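Ras GTPase-activating-like protein IQGAP2 (Homo sapiens, PDB 5CJP) probably binds GTP-loaded Rho-family GTPases such as Cdc42 and Rac1 through a Ras-GAP-related domain and serves as a signalling scaffold. Local coordinates at residues G201-A206 with F308-N313; V208-I213 with K227-L232. All blocks are in the same frame, centred on the assembly; numbering follows the deposited sequence.

Contact 1: G201-A206 with F308-N313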
loop_
_atom_site.group_PDB
_atom_site.type_symbol
_atom_site.label_atom_id
_atom_site.label_comp_id
_atom_site.label_asym_id
_atom_site.label_seq_id
_atom_site.Cartn_x
_atom_site.Cartn_y
_atom_site.Cartn_z
ATOM N N GLY E 201 -17.509 22.271 -10.037
ATOM C CA GLY E 201 -16.683 22.096 -11.223
ATOM C C GLY E 201 -17.412 21.512 -12.432
ATOM O O GLY E 201 -17.210 21.943 -13.566
ATOM N N LEU E 202 -18.250 20.515 -12.204
ATOM C CA LEU E 202 -19.000 19.933 -13.300
ATOM C C LEU E 202 -19.996 20.958 -13.867
ATOM O O LEU E 202 -20.166 21.075 -15.091
ATOM C CB LEU E 202 -19.761 18.699 -12.816
ATOM C CG LEU E 202 -20.647 18.028 -13.856
ATOM C CD1 LEU E 202 -19.853 17.848 -15.120
ATOM C CD2 LEU E 202 -21.180 16.685 -13.335
ATOM N N ARG E 203 -20.669 21.686 -12.981
ATOM C CA ARG E 203 -21.647 22.678 -13.412
ATOM C C ARG E 203 -20.934 23.778 -14.163
ATOM O O ARG E 203 -21.453 24.323 -15.142
ATOM C CB ARG E 203 -22.400 23.293 -12.216
ATOM C CG ARG E 203 -23.470 22.405 -11.603
ATOM C CD ARG E 203 -24.265 23.122 -10.517
ATOM N NE ARG E 203 -25.218 24.112 -11.027
ATOM C CZ ARG E 203 -26.060 24.805 -10.259
ATOM N NH1 ARG E 203 -26.069 24.616 -8.952
ATOM N NH2 ARG E 203 -26.904 25.683 -10.788
ATOM N N TYR E 204 -19.733 24.103 -13.703
ATOM C CA TYR E 204 -18.973 25.167 -14.333
ATOM C C TYR E 204 -18.541 24.813 -15.752
ATOM O O TYR E 204 -18.613 25.644 -16.649
ATOM C CB TYR E 204 -17.762 25.522 -13.480
ATOM C CG TYR E 204 -16.856 26.509 -14.148
ATOM C CD1 TYR E 204 -17.317 27.777 -14.506
ATOM C CD2 TYR E 204 -15.553 26.157 -14.491
ATOM C CE1 TYR E 204 -16.496 28.675 -15.200
ATOM C CE2 TYR E 204 -14.729 27.039 -15.180
ATOM C CZ TYR E 204 -15.205 28.293 -15.538
ATOM O OH TYR E 204 -14.385 29.140 -16.248
ATOM N N ILE E 205 -18.095 23.582 -15.960
ATOM C CA ILE E 205 -17.677 23.192 -17.292
ATOM C C ILE E 205 -18.881 23.141 -18.236
ATOM O O ILE E 205 -18.761 23.443 -19.425
ATOM C CB ILE E 205 -16.945 21.844 -17.265
ATOM C CG1 ILE E 205 -15.594 22.013 -16.554
ATOM C CG2 ILE E 205 -16.726 21.334 -18.674
ATOM C CD1 ILE E 205 -14.654 22.952 -17.222
ATOM N N ALA E 206 -20.045 22.768 -17.713
ATOM C CA ALA E 206 -21.253 22.734 -18.523
ATOM C C ALA E 206 -21.493 24.172 -18.964
ATOM O O ALA E 206 -21.856 24.434 -20.111
ATOM C CB ALA E 206 -22.435 22.233 -17.708
ATOM N N PHE E 308 -31.077 21.381 -16.837
ATOM C CA PHE E 308 -29.853 21.663 -17.587
ATOM C C PHE E 308 -29.557 23.155 -17.650
ATOM O O PHE E 308 -28.424 23.577 -17.452
ATOM C CB PHE E 308 -29.964 21.107 -19.017
ATOM C CG PHE E 308 -30.151 19.613 -19.071
ATOM C CD1 PHE E 308 -30.763 19.014 -20.172
ATOM C CD2 PHE E 308 -29.729 18.800 -18.016
ATOM C CE1 PHE E 308 -30.960 17.633 -20.224
ATOM C CE2 PHE E 308 -29.919 17.420 -18.057
ATOM C CZ PHE E 308 -30.542 16.830 -19.165
ATOM N N LYS E 309 -30.576 23.956 -17.930
ATOM C CA LYS E 309 -30.369 25.388 -18.013
ATOM C C LYS E 309 -29.888 25.927 -16.680
ATOM O O LYS E 309 -28.957 26.722 -16.632
ATOM C CB LYS E 309 -31.652 26.105 -18.434
ATOM C CG LYS E 309 -31.469 27.610 -18.538
ATOM C CD LYS E 309 -32.690 28.317 -19.098
ATOM C CE LYS E 309 -32.415 29.807 -19.244
ATOM N NZ LYS E 309 -33.566 30.541 -19.841
ATOM N N GLU E 310 -30.504 25.488 -15.594
ATOM C CA GLU E 310 -30.095 25.958 -14.276
ATOM C C GLU E 310 -28.696 25.463 -13.906
ATOM O O GLU E 310 -27.971 26.129 -13.172
ATOM C CB GLU E 310 -31.099 25.513 -13.214
ATOM C CG GLU E 310 -31.894 26.653 -12.606
ATOM C CD GLU E 310 -31.039 27.607 -11.782
ATOM O OE1 GLU E 310 -30.511 27.187 -10.726
ATOM O OE2 GLU E 310 -30.898 28.779 -12.192
ATOM N N ALA E 311 -28.328 24.292 -14.413
ATOM C CA ALA E 311 -27.010 23.741 -14.137
ATOM C C ALA E 311 -25.903 24.771 -14.434
ATOM O O ALA E 311 -24.996 24.962 -13.626
ATOM C CB ALA E 311 -26.796 22.483 -14.960
ATOM N N CYS E 312 -25.994 25.439 -15.584
ATOM C CA CYS E 312 -25.011 26.436 -15.996
ATOM C C CYS E 312 -25.069 27.748 -15.177
ATOM O O CYS E 312 -24.186 28.616 -15.293
ATOM C CB CYS E 312 -25.210 26.758 -17.484
ATOM S SG CYS E 312 -25.385 25.318 -18.590
ATOM N N ASN E 313 -26.103 27.888 -14.349
ATOM C CA ASN E 313 -26.289 29.083 -13.532
ATOM C C ASN E 313 -25.303 29.096 -12.371
ATOM O O ASN E 313 -25.682 28.866 -11.217
ATOM C CB ASN E 313 -27.720 29.111 -12.988
ATOM C CG ASN E 313 -28.227 30.514 -12.751
ATOM O OD1 ASN E 313 -27.522 31.363 -12.208
ATOM N ND2 ASN E 313 -29.466 30.764 -13.154
#

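Contact 2: V208-I213 with K227-L232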
loop_
_atom_site.group_PDB
_atom_site.type_symbol
_atom_site.label_atom_id
_atom_site.label_comp_id
_atom_site.label_asym_id
_atom_site.label_seq_id
_atom_site.Cartn_x
_atom_site.Cartn_y
_atom_site.Cartn_z
ATOM N N VAL E 208 -19.166 26.643 -19.224
ATOM C CA VAL E 208 -18.133 26.952 -20.207
ATOM C C VAL E 208 -18.498 26.338 -21.547
ATOM O O VAL E 208 -18.429 26.992 -22.581
ATOM C CB VAL E 208 -16.776 26.367 -19.811
ATOM C CG1 VAL E 208 -15.866 26.292 -21.042
ATOM C CG2 VAL E 208 -16.148 27.215 -18.721
ATOM N N LEU E 209 -18.861 25.063 -21.514
ATOM C CA LEU E 209 -19.234 24.344 -22.713
ATOM C C LEU E 209 -20.332 25.080 -23.474
ATOM O O LEU E 209 -20.170 25.397 -24.651
ATOM C CB LEU E 209 -19.695 22.930 -22.343
ATOM C CG LEU E 209 -20.401 22.100 -23.413
ATOM C CD1 LEU E 209 -19.582 22.098 -24.667
ATOM C CD2 LEU E 209 -20.623 20.680 -22.911
ATOM N N LYS E 210 -21.448 25.341 -22.804
ATOM C CA LYS E 210 -22.566 26.038 -23.426
ATOM C C LYS E 210 -22.203 27.414 -23.980
ATOM O O LYS E 210 -22.453 27.699 -25.143
ATOM C CB LYS E 210 -23.720 26.169 -22.418
ATOM C CG LYS E 210 -24.852 27.087 -22.854
ATOM C CD LYS E 210 -26.186 26.614 -22.301
ATOM C CE LYS E 210 -26.991 27.743 -21.684
ATOM N NZ LYS E 210 -26.434 28.124 -20.358
ATOM N N ASN E 211 -21.611 28.263 -23.148
ATOM C CA ASN E 211 -21.251 29.609 -23.569
ATOM C C ASN E 211 -20.215 29.626 -24.669
ATOM O O ASN E 211 -20.043 30.633 -25.345
ATOM C CB ASN E 211 -20.732 30.425 -22.385
ATOM C CG ASN E 211 -21.743 30.512 -21.252
ATOM O OD1 ASN E 211 -22.941 30.284 -21.452
ATOM N ND2 ASN E 211 -21.266 30.853 -20.056
ATOM N N SER E 212 -19.528 28.510 -24.850
ATOM C CA SER E 212 -18.492 28.426 -25.862
ATOM C C SER E 212 -19.104 28.066 -27.208
ATOM O O SER E 212 -18.791 28.702 -28.235
ATOM C CB SER E 212 -17.467 27.387 -25.450
ATOM O OG SER E 212 -16.357 27.423 -26.313
ATOM N N ILE E 213 -19.969 27.048 -27.213
ATOM C CA ILE E 213 -20.636 26.650 -28.461
ATOM C C ILE E 213 -21.467 27.819 -28.961
ATOM O O ILE E 213 -21.493 28.094 -30.156
ATOM C CB ILE E 213 -21.548 25.400 -28.284
ATOM C CG1 ILE E 213 -20.687 24.147 -28.275
ATOM C CG2 ILE E 213 -22.515 25.265 -29.380
ATOM C CD1 ILE E 213 -19.662 24.254 -27.315
ATOM N N LYS E 227 -29.270 20.619 -25.292
ATOM C CA LYS E 227 -29.179 19.202 -25.594
ATOM C C LYS E 227 -27.720 18.774 -25.472
ATOM O O LYS E 227 -27.416 17.622 -25.134
ATOM C CB LYS E 227 -29.718 18.904 -26.992
ATOM C CG LYS E 227 -31.236 18.892 -27.061
ATOM C CD LYS E 227 -31.725 18.475 -28.430
ATOM C CE LYS E 227 -33.200 18.144 -28.405
ATOM N NZ LYS E 227 -33.629 17.507 -29.679
ATOM N N ILE E 228 -26.818 19.715 -25.741
ATOM C CA ILE E 228 -25.387 19.469 -25.639
ATOM C C ILE E 228 -25.053 19.365 -24.161
ATOM O O ILE E 228 -24.409 18.405 -23.726
ATOM C CB ILE E 228 -24.599 20.621 -26.246
ATOM C CG1 ILE E 228 -24.926 20.701 -27.732
ATOM C CG2 ILE E 228 -23.110 20.429 -26.039
ATOM C CD1 ILE E 228 -24.411 21.931 -28.355
ATOM N N VAL E 229 -25.506 20.358 -23.400
ATOM C CA VAL E 229 -25.295 20.393 -21.960
ATOM C C VAL E 229 -25.907 19.180 -21.294
ATOM O O VAL E 229 -25.371 18.665 -20.317
ATOM C CB VAL E 229 -25.915 21.634 -21.332
ATOM C CG1 VAL E 229 -26.007 21.462 -19.818
ATOM C CG2 VAL E 229 -25.054 22.848 -21.664
ATOM N N GLY E 230 -27.035 18.722 -21.816
ATOM C CA GLY E 230 -27.672 17.560 -21.235
ATOM C C GLY E 230 -26.902 16.293 -21.547
ATOM O O GLY E 230 -27.006 15.310 -20.829
ATOM N N ASN E 231 -26.140 16.314 -22.639
ATOM C CA ASN E 231 -25.337 15.174 -23.047
ATOM C C ASN E 231 -24.244 14.973 -22.012
ATOM O O ASN E 231 -23.949 13.855 -21.628
ATOM C CB ASN E 231 -24.697 15.431 -24.407
ATOM C CG ASN E 231 -23.662 14.378 -24.772
ATOM O OD1 ASN E 231 -24.000 13.237 -25.080
ATOM N ND2 ASN E 231 -22.390 14.756 -24.716
ATOM N N LEU E 232 -23.653 16.075 -21.566
ATOM C CA LEU E 232 -22.594 16.041 -20.563
ATOM C C LEU E 232 -23.110 15.613 -19.195
ATOM O O LEU E 232 -22.608 14.665 -18.598
ATOM C CB LEU E 232 -21.947 17.426 -20.431
ATOM C CG LEU E 232 -21.048 17.672 -19.203
ATOM C CD1 LEU E 232 -19.835 16.725 -19.219
ATOM C CD2 LEU E 232 -20.588 19.124 -19.205
#

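Contact 1: G201-A206 with F308-N313
Arg203 meets Ala311 and Glu310 where helix 200-216 of the all-helical Ras-GAP-related fold passes the C-terminal end of helix 294-311, a worked example of how one guanidinium can serve backbone carbonyls where a helix is running out. Both acceptors lie at the edge of the guanidinium, close to its plane. Arg203 NE donates to Ala311 O over 2.7 Å in a fairly straight bond (164° at the hydrogen), lying in the carbonyl plane and using a lone pair. Arg203 NH2 reaches Glu310 O at 2.6 Å, but from above the plane of that carbonyl and along a more bent path. On the opposite face of the same plane the backbone N of Asn313 also binds Glu310 O, which therefore has two donors. The arginine chain bends at chi3 (74°), and this bend turns NE back toward Ala311 O, which also lies 3.4 Å from Arg203 CB. Beyond the carbonyls, the Glu310 carboxylate adds a long salt bridge, with OE1 3.9 Å from Arg203 NH2. A leucine in place of Arg203 would probably leave Ala311 O without this side-chain donor and Glu310 O with only the Asn313 N of its two donors, and would remove the long charge pairing with the Glu310 carboxylate. Leu195 and Leu198, in the loop preceding helix 200-216, pack on Glu310 and Arg203 respectively. One turn further along, the contact changes from polar to apolar: the methyl CB of Ala206 lies 4.4 Å from Cys312 SG.

Contact 2: V208-I213 with K227-L232
Two consecutive helices, 200-216 and 222-243, form an antiparallel helical hairpin within the Ras-GAP-related domain, and Leu209, Ile213, Ile228 and Leu232 fill the seam between its arms. The short segments run at 152° to each other with their axes 9.6 Å apart, and no hydrogen bond joins them, so hydrophobic packing carries the contact. Leu209 stands at the middle of it. Its CG sits anti to the backbone N (chi1 168°), which sends the branch across the gap and brings CD2 between two partners: Ile228 CG2 and Leu232 CD2 each lie 4.0 Å from Leu209 CD2. The two leucines run alongside each other with their chains pointing opposite ways, whereas Leu209 meets Ile228 at a slant. One helical turn on, Ile213 offers its CG2 branch to the far end of Ile228, whose CD1 is 4.0 Å away. Ile228 thus uses different methyls for two residues of the facing helix. Leu72 and Ile76 of helix 58-79 extend the apolar layer by packing on Leu209 and Ile213. Outside this seam, Lys227 pairs with an acidic side chain on the chain of another protein, probably the bound GTPase, so the second arm lies at an interface. On the flank of the seam away from Ile213 and Ile228, the aliphatic part of Lys210 lies against a valine methyl, Lys210 CB being 3.7 Å from Val229 CG2.

How the contacts relate
The two contacts lie with their centres 9 Å apart, both off to one side of the chain's middle, and share helix 200-216: contact 1 uses its beginning, contact 2 the turns that follow. The segments of contact 2 fall between those of contact 1 in sequence, so a local hairpin is joined by the distant helix 294-311. The two groups of residues touch directly. Leu232 CD2 packs on Ala206 CA at 3.7 Å, while Phe308 lies against Gly230 and Cys312 against Lys210. One helix thus meets a near neighbour in sequence and one about a hundred residues later, bringing a mainly polar contact and an apolar one together on helix 200-216.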